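Local structure of exodeoxyribonuclease III (Archaeoglobus fulgidus, 2VOA) at residues L121-L124 and E125-H129; K177-E181 and L182-D186. The protein probably cleaves DNA at abasic sites as an AP endonuclease of the exonuclease III family, likely using magnesium or manganese ions. The protein carries 1 engineered substitution. One frame throughout, in Å; residues are numbered along the deposited sequence.

Interaction 1 of 2, residues L121-L124 and E125-H129; sequences LQWL and ERLYH
Residues Leu121-Leu124 and Glu125-His129 are successive turns of one alpha-helix, joined by four i to i+4 backbone bonds that include Leu127 N to Trp123 O at 2.8 Å. The helix, 115-134, is the crossover of a beta-alpha-beta unit between strands 99-105 and 141-144 in the DNase I-like fold. On one flank, Arg126 folds back over the preceding turn. Its CG lies 3.2 Å from Gln122 O, and the chain then bends at chi3 (-71°). This brings NH2 to 3.5 Å from Trp123 CD1. The guanidinium and indole planes are 87° apart, and the approach to the ring is oblique. Outside partners fix both groups: Trp123 NE1 is hydrogen-bonded to Asp87 OD2, Arg126 NH2 to Pro85 O and Arg126 NH1 to Ser83 OG. Trp123 lies about 7 Å, side chain to side chain, from Tyr105, a predicted active-site residue. At the far end of the indole, Trp123 CZ3 meets Leu127 CD2 at 3.9 Å. Leu124 and Leu127 are buried and pack on helix 170-180.

Another flank is polar. Glu125 leaves the backbone with CG anti to N. The bend at chi2 (72°) carries the carboxylate to His129, one turn on. There OE1 accepts a hydrogen bond from His129 NE2 at 2.8 Å. The donor comes from above the carboxylate plane, although OE1 lies close to the imidazole plane. The other oxygen, OE2, forms a salt bridge with Lys178 NZ. The His129 ring also packs on its neighbour, with Tyr128 CD1 3.6 Å above the plane, over the ring centre.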
ATOM      1  N   LEU A 121     -17.194 -26.260  13.662  1.00 26.35           N
ATOM      2  CA  LEU A 121     -18.218 -26.798  14.584  1.00 25.98           C
ATOM      3  C   LEU A 121     -17.545 -27.397  15.807  1.00 26.41           C
ATOM      4  O   LEU A 121     -17.955 -27.152  16.933  1.00 27.37           O
ATOM      5  CB  LEU A 121     -19.140 -27.810  13.890  1.00 26.42           C
ATOM      6  CG  LEU A 121     -19.962 -27.269  12.695  1.00 25.30           C
ATOM      7  CD1 LEU A 121     -20.799 -28.407  12.035  1.00 24.36           C
ATOM      8  CD2 LEU A 121     -20.833 -26.076  13.134  1.00 27.96           C
ATOM      9  N   GLN A 122     -16.494 -28.174  15.577  1.00 26.42           N
ATOM     10  CA  GLN A 122     -15.746 -28.753  16.683  1.00 27.00           C
ATOM     11  C   GLN A 122     -15.150 -27.670  17.596  1.00 26.81           C
ATOM     12  O   GLN A 122     -15.105 -27.845  18.816  1.00 27.15           O
ATOM     13  CB  GLN A 122     -14.675 -29.700  16.128  1.00 26.70           C
ATOM     14  CG  GLN A 122     -15.287 -30.943  15.502  1.00 27.95           C
ATOM     15  CD  GLN A 122     -14.331 -31.683  14.573  1.00 31.32           C
ATOM     16  OE1 GLN A 122     -14.759 -32.507  13.758  1.00 33.76           O
ATOM     17  NE2 GLN A 122     -13.044 -31.393  14.686  1.00 30.02           N
ATOM     18  N   TRP A 123     -14.695 -26.552  17.008  1.00 26.90           N
ATOM     19  CA  TRP A 123     -14.078 -25.436  17.753  1.00 27.64           C
ATOM     20  C   TRP A 123     -15.110 -24.788  18.666  1.00 28.57           C
ATOM     21  O   TRP A 123     -14.846 -24.549  19.846  1.00 28.36           O
ATOM     22  CB  TRP A 123     -13.547 -24.379  16.789  1.00 28.46           C
ATOM     23  CG  TRP A 123     -12.307 -23.643  17.275  1.00 29.47           C
ATOM     24  CD1 TRP A 123     -11.010 -24.044  17.101  1.00 28.68           C
ATOM     25  CD2 TRP A 123     -12.249 -22.406  18.013  1.00 28.20           C
ATOM     26  NE1 TRP A 123     -10.147 -23.131  17.666  1.00 29.34           N
ATOM     27  CE2 TRP A 123     -10.873 -22.113  18.229  1.00 28.37           C
ATOM     28  CE3 TRP A 123     -13.221 -21.510  18.501  1.00 29.63           C
ATOM     29  CZ2 TRP A 123     -10.440 -20.954  18.921  1.00 30.86           C
ATOM     30  CZ3 TRP A 123     -12.792 -20.355  19.177  1.00 28.42           C
ATOM     31  CH2 TRP A 123     -11.414 -20.090  19.382  1.00 29.26           C
ATOM     32  N   LEU A 124     -16.313 -24.565  18.123  1.00 28.50           N
ATOM     33  CA  LEU A 124     -17.415 -24.013  18.924  1.00 28.71           C
ATOM     34  C   LEU A 124     -17.836 -24.963  20.058  1.00 28.24           C
ATOM     35  O   LEU A 124     -18.154 -24.504  21.159  1.00 27.99           O
ATOM     36  CB  LEU A 124     -18.614 -23.640  18.038  1.00 28.96           C
ATOM     37  CG  LEU A 124     -18.392 -22.392  17.158  1.00 28.45           C
ATOM     38  CD1 LEU A 124     -19.537 -22.329  16.148  1.00 30.33           C
ATOM     39  CD2 LEU A 124     -18.272 -21.084  18.003  1.00 30.46           C
ATOM     40  N   GLU A 125     -17.775 -26.272  19.827  1.00 27.53           N
ATOM     41  CA  GLU A 125     -18.075 -27.230  20.892  1.00 28.15           C
ATOM     42  C   GLU A 125     -16.967 -27.190  21.969  1.00 27.90           C
ATOM     43  O   GLU A 125     -17.233 -27.200  23.178  1.00 26.83           O
ATOM     44  CB  GLU A 125     -18.220 -28.646  20.320  1.00 28.46           C
ATOM     45  CG  GLU A 125     -18.333 -29.764  21.369  1.00 27.96           C
ATOM     46  CD  GLU A 125     -19.667 -29.789  22.117  1.00 32.87           C
ATOM     47  OE1 GLU A 125     -19.840 -30.690  22.987  1.00 32.28           O
ATOM     48  OE2 GLU A 125     -20.560 -28.946  21.828  1.00 32.59           O
ATOM     49  N   ARG A 126     -15.718 -27.152  21.525  1.00 27.22           N
ATOM     50  CA  ARG A 126     -14.598 -27.046  22.467  1.00 28.23           C
ATOM     51  C   ARG A 126     -14.693 -25.751  23.264  1.00 28.43           C
ATOM     52  O   ARG A 126     -14.482 -25.762  24.480  1.00 28.97           O
ATOM     53  CB  ARG A 126     -13.262 -27.154  21.731  1.00 27.95           C
ATOM     54  CG  ARG A 126     -12.996 -28.551  21.167  1.00 28.60           C
ATOM     55  CD  ARG A 126     -11.510 -28.730  20.916  1.00 31.88           C
ATOM     56  NE  ARG A 126     -11.017 -27.948  19.784  1.00 32.76           N
ATOM     57  CZ  ARG A 126      -9.775 -27.466  19.699  1.00 31.80           C
ATOM     58  NH1 ARG A 126      -8.919 -27.663  20.690  1.00 33.32           N
ATOM     59  NH2 ARG A 126      -9.389 -26.785  18.636  1.00 31.92           N
ATOM     60  N   LEU A 127     -15.068 -24.663  22.588  1.00 27.68           N
ATOM     61  CA  LEU A 127     -15.164 -23.352  23.240  1.00 28.49           C
ATOM     62  C   LEU A 127     -16.257 -23.386  24.299  1.00 28.26           C
ATOM     63  O   LEU A 127     -16.102 -22.813  25.386  1.00 28.70           O
ATOM     64  CB  LEU A 127     -15.445 -22.257  22.204  1.00 28.56           C
ATOM     65  CG  LEU A 127     -15.496 -20.846  22.783  1.00 28.80           C
ATOM     66  CD1 LEU A 127     -14.188 -20.517  23.484  1.00 29.06           C
ATOM     67  CD2 LEU A 127     -15.744 -19.844  21.663  1.00 30.65           C
ATOM     68  N   TYR A 128     -17.365 -24.050  23.992  1.00 28.25           N
ATOM     69  CA  TYR A 128     -18.421 -24.263  24.993  1.00 27.58           C
ATOM     70  C   TYR A 128     -17.880 -24.872  26.294  1.00 28.16           C
ATOM     71  O   TYR A 128     -18.073 -24.325  27.382  1.00 27.77           O
ATOM     72  CB  TYR A 128     -19.536 -25.167  24.408  1.00 28.52           C
ATOM     73  CG  TYR A 128     -20.585 -25.554  25.438  1.00 28.07           C
ATOM     74  CD1 TYR A 128     -20.506 -26.774  26.120  1.00 31.27           C
ATOM     75  CD2 TYR A 128     -21.641 -24.685  25.746  1.00 30.19           C
ATOM     76  CE1 TYR A 128     -21.471 -27.126  27.073  1.00 29.46           C
ATOM     77  CE2 TYR A 128     -22.610 -25.024  26.701  1.00 30.34           C
ATOM     78  CZ  TYR A 128     -22.503 -26.246  27.362  1.00 30.33           C
ATOM     79  OH  TYR A 128     -23.436 -26.615  28.303  1.00 32.04           O
ATOM     80  N   HIS A 129     -17.169 -25.988  26.176  1.00 28.04           N
ATOM     81  CA  HIS A 129     -16.666 -26.673  27.365  1.00 28.90           C
ATOM     82  C   HIS A 129     -15.601 -25.845  28.081  1.00 29.74           C
ATOM     83  O   HIS A 129     -15.561 -25.810  29.321  1.00 30.14           O
ATOM     84  CB  HIS A 129     -16.217 -28.080  26.992  1.00 29.40           C
ATOM     85  CG  HIS A 129     -17.363 -28.955  26.597  1.00 30.88           C
ATOM     86  ND1 HIS A 129     -18.331 -29.350  27.500  1.00 32.16           N
ATOM     87  CD2 HIS A 129     -17.731 -29.467  25.399  1.00 31.90           C
ATOM     88  CE1 HIS A 129     -19.229 -30.096  26.878  1.00 33.52           C
ATOM     89  NE2 HIS A 129     -18.895 -30.177  25.602  1.00 34.05           N
TER

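Interaction 2 of 2, residues K177-E181 and L182-D186; sequences KKILE and LGFVD
Leu180 and Phe184 pack across the turn in which helix 170-180 runs out and the chain passes to the edge strand 185-186. Gly183 is the first residue to leave helical angles here, in the alpha/beta sandwich of the DNase I-like fold. The two side chains cross at about a right angle, and Leu180 CD2 meets Phe184 CB at 4.2 Å. Phe184 has CG beside its backbone N (chi1 -73°), which turns the ring back toward Ile179 in the last helical turn. The ring meets the helix end by its edge: CD1 is 3.7 Å from Ile179 O, and that oxygen lies near the ring plane. Ile179 CG2 faces two partners of the turn. It touches Leu182 CD1 at 4.2 Å and Phe184 CE1 at 4.3 Å. Together these groups form a small apolar cluster, which Phe137 and Trp143 extend by edge-to-face packing with the Phe184 ring.

Two i to i+3 bonds appear as the helix ends. Leu182 N donates to Ile179 O at 3.0 Å, and Gly183 N donates to Leu180 O. Leu180 O is gripped by a second donor, Phe184 N, in an i to i+4 bond. Both donors reach it from the same face of its carbonyl plane. Gly183 has a positive phi of 127°. At these backbone angles a CB would press against the carbonyl oxygen of Leu182, which accounts for glycine here. Beyond the turn, Val185 pairs with Ala222 of strand 218-222, and Asp186 forms a salt bridge with Arg216. The Ile179 carbonyl is also covered by Leu182, whose CB lies 3.2 Å from Ile179 O and whose CG is 3.5 Å from the same oxygen.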
ATOM      1  N   LYS A 177     -25.051 -20.456  19.671  1.00 29.44           N
ATOM      2  CA  LYS A 177     -26.124 -20.170  20.642  1.00 30.07           C
ATOM      3  C   LYS A 177     -26.045 -21.060  21.881  1.00 29.56           C
ATOM      4  O   LYS A 177     -26.397 -20.621  22.972  1.00 30.79           O
ATOM      5  CB  LYS A 177     -27.489 -20.234  19.985  1.00 30.81           C
ATOM      6  CG  LYS A 177     -27.680 -19.141  18.923  1.00 32.21           C
ATOM      7  CD  LYS A 177     -28.918 -19.479  18.099  1.00 39.05           C
ATOM      8  CE  LYS A 177     -29.605 -18.243  17.634  1.00 42.30           C
ATOM      9  NZ  LYS A 177     -31.108 -18.409  17.717  1.00 43.43           N
ATOM     10  N   LYS A 178     -25.541 -22.288  21.727  1.00 28.76           N
ATOM     11  CA  LYS A 178     -25.319 -23.169  22.870  1.00 29.28           C
ATOM     12  C   LYS A 178     -24.390 -22.523  23.905  1.00 29.55           C
ATOM     13  O   LYS A 178     -24.604 -22.649  25.122  1.00 30.40           O
ATOM     14  CB  LYS A 178     -24.742 -24.501  22.372  1.00 29.39           C
ATOM     15  CG  LYS A 178     -24.461 -25.523  23.456  1.00 30.27           C
ATOM     16  CD  LYS A 178     -23.787 -26.761  22.871  1.00 30.39           C
ATOM     17  CE  LYS A 178     -23.285 -27.682  23.967  1.00 33.21           C
ATOM     18  NZ  LYS A 178     -22.979 -29.055  23.499  1.00 33.13           N
ATOM     19  N   ILE A 179     -23.378 -21.806  23.421  1.00 28.87           N
ATOM     20  CA  ILE A 179     -22.451 -21.092  24.306  1.00 29.43           C
ATOM     21  C   ILE A 179     -23.150 -19.904  24.960  1.00 29.66           C
ATOM     22  O   ILE A 179     -23.014 -19.695  26.161  1.00 29.91           O
ATOM     23  CB  ILE A 179     -21.195 -20.593  23.570  1.00 29.57           C
ATOM     24  CG1 ILE A 179     -20.553 -21.730  22.724  1.00 29.49           C
ATOM     25  CG2 ILE A 179     -20.179 -20.052  24.586  1.00 28.71           C
ATOM     26  CD1 ILE A 179     -19.340 -21.282  21.815  1.00 31.41           C
ATOM     27  N   LEU A 180     -23.903 -19.128  24.188  1.00 30.05           N
ATOM     28  CA  LEU A 180     -24.653 -18.000  24.775  1.00 31.27           C
ATOM     29  C   LEU A 180     -25.530 -18.443  25.954  1.00 31.69           C
ATOM     30  O   LEU A 180     -25.693 -17.716  26.935  1.00 32.02           O
ATOM     31  CB  LEU A 180     -25.547 -17.337  23.716  1.00 32.16           C
ATOM     32  CG  LEU A 180     -24.843 -16.638  22.545  1.00 35.18           C
ATOM     33  CD1 LEU A 180     -25.837 -15.724  21.799  1.00 37.37           C
ATOM     34  CD2 LEU A 180     -23.640 -15.871  22.987  1.00 36.21           C
ATOM     35  N   GLU A 181     -26.103 -19.642  25.835  1.00 31.98           N
ATOM     36  CA  GLU A 181     -27.022 -20.171  26.843  1.00 33.94           C
ATOM     37  C   GLU A 181     -26.354 -20.404  28.203  1.00 32.83           C
ATOM     38  O   GLU A 181     -27.040 -20.614  29.214  1.00 33.18           O
ATOM     39  CB  GLU A 181     -27.659 -21.473  26.352  1.00 34.06           C
ATOM     40  CG  GLU A 181     -28.780 -21.291  25.351  1.00 37.38           C
ATOM     41  CD  GLU A 181     -29.275 -22.636  24.783  1.00 38.63           C
ATOM     42  OE1 GLU A 181     -28.845 -23.716  25.268  1.00 42.99           O
ATOM     43  OE2 GLU A 181     -30.093 -22.611  23.837  1.00 45.65           O
ATOM     44  N   LEU A 182     -25.024 -20.402  28.222  1.00 31.59           N
ATOM     45  CA  LEU A 182     -24.268 -20.506  29.476  1.00 31.41           C
ATOM     46  C   LEU A 182     -24.513 -19.287  30.372  1.00 32.23           C
ATOM     47  O   LEU A 182     -24.327 -19.351  31.604  1.00 31.61           O
ATOM     48  CB  LEU A 182     -22.770 -20.641  29.203  1.00 31.38           C
ATOM     49  CG  LEU A 182     -22.259 -21.977  28.664  1.00 30.51           C
ATOM     50  CD1 LEU A 182     -20.764 -21.857  28.380  1.00 32.54           C
ATOM     51  CD2 LEU A 182     -22.515 -23.107  29.649  1.00 32.86           C
ATOM     52  N   GLY A 183     -24.911 -18.187  29.740  1.00 32.73           N
ATOM     53  CA  GLY A 183     -25.255 -16.962  30.462  1.00 34.20           C
ATOM     54  C   GLY A 183     -24.510 -15.768  29.931  1.00 35.29           C
ATOM     55  O   GLY A 183     -24.186 -14.829  30.686  1.00 37.19           O
ATOM     56  N   PHE A 184     -24.189 -15.787  28.642  1.00 33.42           N
ATOM     57  CA  PHE A 184     -23.633 -14.607  28.011  1.00 33.74           C
ATOM     58  C   PHE A 184     -24.743 -13.765  27.418  1.00 33.64           C
ATOM     59  O   PHE A 184     -25.716 -14.302  26.849  1.00 35.77           O
ATOM     60  CB  PHE A 184     -22.631 -14.982  26.942  1.00 33.37           C
ATOM     61  CG  PHE A 184     -21.337 -15.491  27.486  1.00 34.06           C
ATOM     62  CD1 PHE A 184     -21.040 -16.858  27.421  1.00 35.94           C
ATOM     63  CD2 PHE A 184     -20.410 -14.612  28.060  1.00 34.17           C
ATOM     64  CE1 PHE A 184     -19.829 -17.334  27.914  1.00 36.58           C
ATOM     65  CE2 PHE A 184     -19.190 -15.080  28.562  1.00 36.17           C
ATOM     66  CZ  PHE A 184     -18.900 -16.437  28.478  1.00 35.72           C
ATOM     67  N   VAL A 185     -24.620 -12.451  27.581  1.00 31.61           N
ATOM     68  CA  VAL A 185     -25.578 -11.519  26.980  1.00 30.09           C
ATOM     69  C   VAL A 185     -24.939 -10.802  25.770  1.00 29.62           C
ATOM     70  O   VAL A 185     -23.874 -10.195  25.896  1.00 29.53           O
ATOM     71  CB  VAL A 185     -26.040 -10.482  28.008  1.00 30.52           C
ATOM     72  CG1 VAL A 185     -27.043  -9.553  27.376  1.00 31.21           C
ATOM     73  CG2 VAL A 185     -26.678 -11.211  29.223  1.00 31.58           C
ATOM     74  N   ASP A 186     -25.612 -10.858  24.620  1.00 29.43           N
ATOM     75  CA  ASP A 186     -25.107 -10.219  23.385  1.00 29.96           C
ATOM     76  C   ASP A 186     -25.541  -8.765  23.542  1.00 29.01           C
ATOM     77  O   ASP A 186     -26.686  -8.409  23.223  1.00 29.92           O
ATOM     78  CB  ASP A 186     -25.818 -10.850  22.184  1.00 29.56           C
ATOM     79  CG  ASP A 186     -25.244 -10.454  20.822  1.00 30.94           C
ATOM     80  OD1 ASP A 186     -24.440  -9.512  20.675  1.00 32.07           O
ATOM     81  OD2 ASP A 186     -25.625 -11.134  19.840  1.00 31.67           O
TER

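How the interactions relate
Following the chain from the N terminus, interaction 1 comes first, within the helix that links strands 99-105 and 141-144. Interaction 2 opens about 50 residues later. The two lie in series, neither nested nor crossed, and neither closes a long loop. Interaction 1 stays inside one helix; interaction 2 closes the short turn from helix 170-180 to strand 185-186. Their centres are 13 Å apart, yet they touch where the two helices pack. Tyr128 is a shared point: its CE2 lies 3.5 Å from Leu182 CD2, and its ring makes a cation-pi contact with Lys178. Interaction 1 packs helix 115-134 on helix 170-180, and interaction 2 joins the end of that helix to strands 141-144 and 218-222.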